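Local structure of phosphonate monoester hydrolase (Ruegeria pomeroyi, 4UPK) at residues G281-V293 with E350-T362. The protein is a hydrolase of the sulfatase family, within the alkaline phosphatase superfamily, built around a mixed beta-sheet flanked by helices. Residues are numbered along the deposited sequence; the frame is centred on the assembly and turned at random.
Sequences GPATRYSSPASFV and EMLGDRHSWGKMT
In this alkaline phosphatase-like fold, the loop that follows central strand 340-346 packs Trp358 against Phe292 and Pro289, in the chain just after helix 280-286. The edge of the Trp358 indole points at the face of Phe292 in a T-shaped pair, with planes at 62° and six-membered ring centroids 5.5 Å apart, while Trp358 CB makes a CH-pi contact over the same phenyl ring. Pro289 lies over one indole face, its CD 3.7 Å from Trp358 NE1; the opposite face is covered by Leu352 C and Gly353 N of the type I' turn Met351-Asp354. The Trp358 side chain also touches Leu309 of helix 303-333. Glu350 OE1 lies at the edge of the Phe292 ring, in its plane, 3.2 Å from Phe292 CZ. The Glu350 side chain, bent at chi2 (43°), turns its other oxygen, OE2, to two backbone donors: Gly359 N on the syn side at 2.8 Å and Leu352 N on the anti side. Waters link the backbones, one donating to Ser287 O and accepting from Trp358 N. Further along the loop Met361 lies against Tyr286, its CB making a CH-pi contact over one face, displaced toward the ring rim, with Met361 CG 3.4 Å from Tyr286 CE2.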
# COMPACT_ATOMS: atom_id res chain seq x y z
N GLY A 281 -17.57 -10.74 -41.20
CA GLY A 281 -16.92 -9.92 -42.21
C GLY A 281 -15.57 -9.55 -41.65
O GLY A 281 -14.56 -10.12 -42.08
N PRO A 282 -15.53 -8.69 -40.59
CA PRO A 282 -14.24 -8.36 -39.94
C PRO A 282 -13.51 -9.57 -39.32
O PRO A 282 -12.29 -9.59 -39.33
CB PRO A 282 -14.65 -7.35 -38.87
CG PRO A 282 -15.94 -6.75 -39.37
CD PRO A 282 -16.63 -7.92 -39.97
N ALA A 283 -14.27 -10.57 -38.82
CA ALA A 283 -13.73 -11.78 -38.22
C ALA A 283 -12.99 -12.69 -39.20
O ALA A 283 -11.96 -13.24 -38.83
CB ALA A 283 -14.83 -12.54 -37.47
N THR A 284 -13.47 -12.84 -40.47
CA THR A 284 -12.71 -13.64 -41.46
C THR A 284 -11.55 -12.78 -42.02
O THR A 284 -10.65 -13.32 -42.65
CB THR A 284 -13.62 -14.19 -42.63
OG1 THR A 284 -14.34 -13.13 -43.25
CG2 THR A 284 -14.56 -15.27 -42.18
N ARG A 285 -11.60 -11.45 -41.83
CA ARG A 285 -10.60 -10.53 -42.36
C ARG A 285 -9.48 -10.18 -41.36
O ARG A 285 -8.47 -9.63 -41.78
CB ARG A 285 -11.28 -9.24 -42.88
CG ARG A 285 -11.78 -9.31 -44.34
CD ARG A 285 -13.00 -8.42 -44.63
NE ARG A 285 -12.95 -7.15 -43.90
CZ ARG A 285 -14.02 -6.51 -43.41
NH1 ARG A 285 -15.24 -6.99 -43.61
NH2 ARG A 285 -13.86 -5.37 -42.74
N TYR A 286 -9.67 -10.53 -40.06
CA TYR A 286 -8.76 -10.27 -38.92
C TYR A 286 -7.44 -11.04 -39.06
O TYR A 286 -6.37 -10.44 -38.86
CB TYR A 286 -9.47 -10.60 -37.60
CG TYR A 286 -8.74 -10.19 -36.33
CD1 TYR A 286 -8.89 -8.92 -35.79
CD2 TYR A 286 -7.96 -11.11 -35.63
CE1 TYR A 286 -8.23 -8.55 -34.62
CE2 TYR A 286 -7.28 -10.74 -34.47
CZ TYR A 286 -7.43 -9.47 -33.96
OH TYR A 286 -6.78 -9.12 -32.80
N SER A 287 -7.51 -12.36 -39.37
CA SER A 287 -6.37 -13.27 -39.57
C SER A 287 -6.48 -13.96 -40.92
O SER A 287 -7.57 -14.03 -41.50
CB SER A 287 -6.29 -14.32 -38.47
OG SER A 287 -5.93 -13.76 -37.22
N SER A 288 -5.35 -14.46 -41.44
CA SER A 288 -5.29 -15.14 -42.74
C SER A 288 -4.06 -16.06 -42.77
O SER A 288 -3.17 -15.90 -41.93
CB SER A 288 -5.22 -14.12 -43.88
OG SER A 288 -4.03 -13.36 -43.89
N PRO A 289 -3.96 -17.00 -43.74
CA PRO A 289 -2.74 -17.82 -43.84
C PRO A 289 -1.46 -16.96 -43.92
O PRO A 289 -0.48 -17.29 -43.24
CB PRO A 289 -2.97 -18.64 -45.11
CG PRO A 289 -4.44 -18.69 -45.27
CD PRO A 289 -4.92 -17.36 -44.80
N ALA A 290 -1.51 -15.82 -44.68
CA ALA A 290 -0.42 -14.84 -44.85
C ALA A 290 0.05 -14.21 -43.53
O ALA A 290 1.23 -13.85 -43.41
CB ALA A 290 -0.82 -13.74 -45.82
N SER A 291 -0.85 -14.08 -42.53
CA SER A 291 -0.48 -13.52 -41.22
C SER A 291 -0.03 -14.60 -40.22
O SER A 291 0.47 -14.26 -39.15
CB SER A 291 -1.61 -12.67 -40.65
OG SER A 291 -2.72 -13.45 -40.24
N PHE A 292 -0.19 -15.89 -40.56
CA PHE A 292 0.14 -17.05 -39.73
C PHE A 292 1.52 -17.67 -39.99
O PHE A 292 1.86 -18.69 -39.38
CB PHE A 292 -0.96 -18.12 -39.87
CG PHE A 292 -1.95 -18.16 -38.73
CD1 PHE A 292 -2.64 -17.02 -38.35
CD2 PHE A 292 -2.20 -19.35 -38.06
CE1 PHE A 292 -3.53 -17.06 -37.28
CE2 PHE A 292 -3.11 -19.39 -37.00
CZ PHE A 292 -3.76 -18.24 -36.61
N VAL A 293 2.32 -17.06 -40.89
CA VAL A 293 3.66 -17.50 -41.28
C VAL A 293 4.54 -16.25 -41.58
O VAL A 293 3.99 -15.19 -41.82
CB VAL A 293 3.65 -18.48 -42.52
CG1 VAL A 293 3.04 -19.83 -42.20
CG2 VAL A 293 2.99 -17.85 -43.74
N GLU A 350 -8.10 -22.67 -31.88
CA GLU A 350 -7.59 -22.16 -33.14
C GLU A 350 -8.59 -22.57 -34.21
O GLU A 350 -8.91 -23.75 -34.28
CB GLU A 350 -6.22 -22.86 -33.41
CG GLU A 350 -5.56 -22.59 -34.75
CD GLU A 350 -5.58 -21.15 -35.21
OE1 GLU A 350 -5.04 -20.30 -34.48
OE2 GLU A 350 -6.23 -20.86 -36.24
N MET A 351 -9.09 -21.61 -35.02
CA MET A 351 -10.04 -21.92 -36.12
C MET A 351 -9.44 -22.83 -37.18
O MET A 351 -10.10 -23.76 -37.64
CB MET A 351 -10.65 -20.66 -36.73
CG MET A 351 -11.59 -19.96 -35.78
SD MET A 351 -12.94 -20.98 -35.10
CE MET A 351 -13.95 -21.27 -36.61
N LEU A 352 -8.16 -22.60 -37.53
CA LEU A 352 -7.37 -23.41 -38.46
C LEU A 352 -8.00 -23.54 -39.87
O LEU A 352 -7.93 -24.59 -40.51
CB LEU A 352 -7.07 -24.78 -37.81
CG LEU A 352 -5.76 -25.42 -38.15
CD1 LEU A 352 -4.60 -24.70 -37.49
CD2 LEU A 352 -5.77 -26.90 -37.77
N GLY A 353 -8.60 -22.44 -40.34
CA GLY A 353 -9.22 -22.41 -41.65
C GLY A 353 -10.71 -22.67 -41.60
O GLY A 353 -11.41 -22.41 -42.59
N ASP A 354 -11.20 -23.22 -40.47
CA ASP A 354 -12.62 -23.50 -40.27
C ASP A 354 -13.38 -22.20 -40.39
O ASP A 354 -12.96 -21.19 -39.82
CB ASP A 354 -12.89 -24.14 -38.88
CG ASP A 354 -12.57 -25.63 -38.76
OD1 ASP A 354 -12.05 -26.20 -39.74
OD2 ASP A 354 -12.84 -26.21 -37.69
N ARG A 355 -14.49 -22.22 -41.17
CA ARG A 355 -15.40 -21.08 -41.39
C ARG A 355 -14.70 -19.86 -42.03
O ARG A 355 -15.04 -18.72 -41.71
CB ARG A 355 -16.15 -20.70 -40.08
CG ARG A 355 -16.68 -21.88 -39.26
CD ARG A 355 -17.58 -22.80 -40.08
NE ARG A 355 -18.74 -22.07 -40.62
CZ ARG A 355 -19.88 -21.89 -39.97
NH1 ARG A 355 -20.06 -22.41 -38.75
NH2 ARG A 355 -20.87 -21.20 -40.53
N HIS A 356 -13.71 -20.13 -42.88
CA HIS A 356 -12.86 -19.18 -43.62
C HIS A 356 -12.11 -18.21 -42.70
O HIS A 356 -11.86 -17.07 -43.07
CB HIS A 356 -13.65 -18.47 -44.74
CG HIS A 356 -14.19 -19.41 -45.77
ND1 HIS A 356 -13.44 -19.79 -46.86
CD2 HIS A 356 -15.39 -20.03 -45.82
CE1 HIS A 356 -14.20 -20.61 -47.56
NE2 HIS A 356 -15.38 -20.80 -46.97
N SER A 357 -11.75 -18.70 -41.49
CA SER A 357 -11.09 -17.90 -40.47
C SER A 357 -9.93 -18.63 -39.78
O SER A 357 -9.86 -19.86 -39.82
CB SER A 357 -12.09 -17.34 -39.47
OG SER A 357 -12.74 -18.39 -38.79
N TRP A 358 -9.01 -17.84 -39.18
CA TRP A 358 -7.82 -18.30 -38.49
C TRP A 358 -7.75 -17.58 -37.17
O TRP A 358 -8.34 -16.51 -37.02
CB TRP A 358 -6.57 -18.00 -39.35
CG TRP A 358 -6.55 -18.78 -40.63
CD1 TRP A 358 -7.25 -18.49 -41.76
CD2 TRP A 358 -5.93 -20.05 -40.85
NE1 TRP A 358 -7.12 -19.51 -42.66
CE2 TRP A 358 -6.27 -20.46 -42.15
CE3 TRP A 358 -5.09 -20.87 -40.07
CZ2 TRP A 358 -5.78 -21.64 -42.71
CZ3 TRP A 358 -4.62 -22.06 -40.62
CH2 TRP A 358 -4.97 -22.44 -41.92
N GLY A 359 -7.06 -18.19 -36.20
CA GLY A 359 -6.92 -17.65 -34.85
C GLY A 359 -8.09 -17.97 -33.93
O GLY A 359 -8.72 -19.02 -34.03
N LYS A 360 -8.39 -17.02 -33.01
CA LYS A 360 -9.42 -17.20 -31.98
C LYS A 360 -10.30 -15.96 -31.73
O LYS A 360 -11.09 -15.98 -30.79
CB LYS A 360 -8.78 -17.78 -30.70
CG LYS A 360 -7.68 -16.94 -30.06
CD LYS A 360 -6.36 -17.06 -30.76
CE LYS A 360 -5.31 -16.33 -30.00
NZ LYS A 360 -4.17 -16.00 -30.87
N MET A 361 -10.20 -14.89 -32.57
CA MET A 361 -11.04 -13.68 -32.46
C MET A 361 -12.37 -13.90 -33.22
O MET A 361 -12.62 -13.30 -34.27
CB MET A 361 -10.31 -12.40 -32.92
CG MET A 361 -9.29 -11.87 -31.91
SD MET A 361 -9.94 -11.29 -30.30
CE MET A 361 -10.82 -9.80 -30.83
N THR A 362 -13.18 -14.82 -32.68
CA THR A 362 -14.47 -15.25 -33.21
C THR A 362 -15.35 -15.81 -32.08
O THR A 362 -14.95 -15.77 -30.92
CB THR A 362 -14.29 -16.20 -34.43
OG1 THR A 362 -15.56 -16.43 -35.02
CG2 THR A 362 -13.65 -17.53 -34.05
O HOH W 1 -9.64 -14.94 -40.11
O HOH W 2 -11.09 -13.32 -36.50
O HOH W 3 -8.89 -14.31 -35.54
O HOH W 4 -9.27 -16.18 -42.49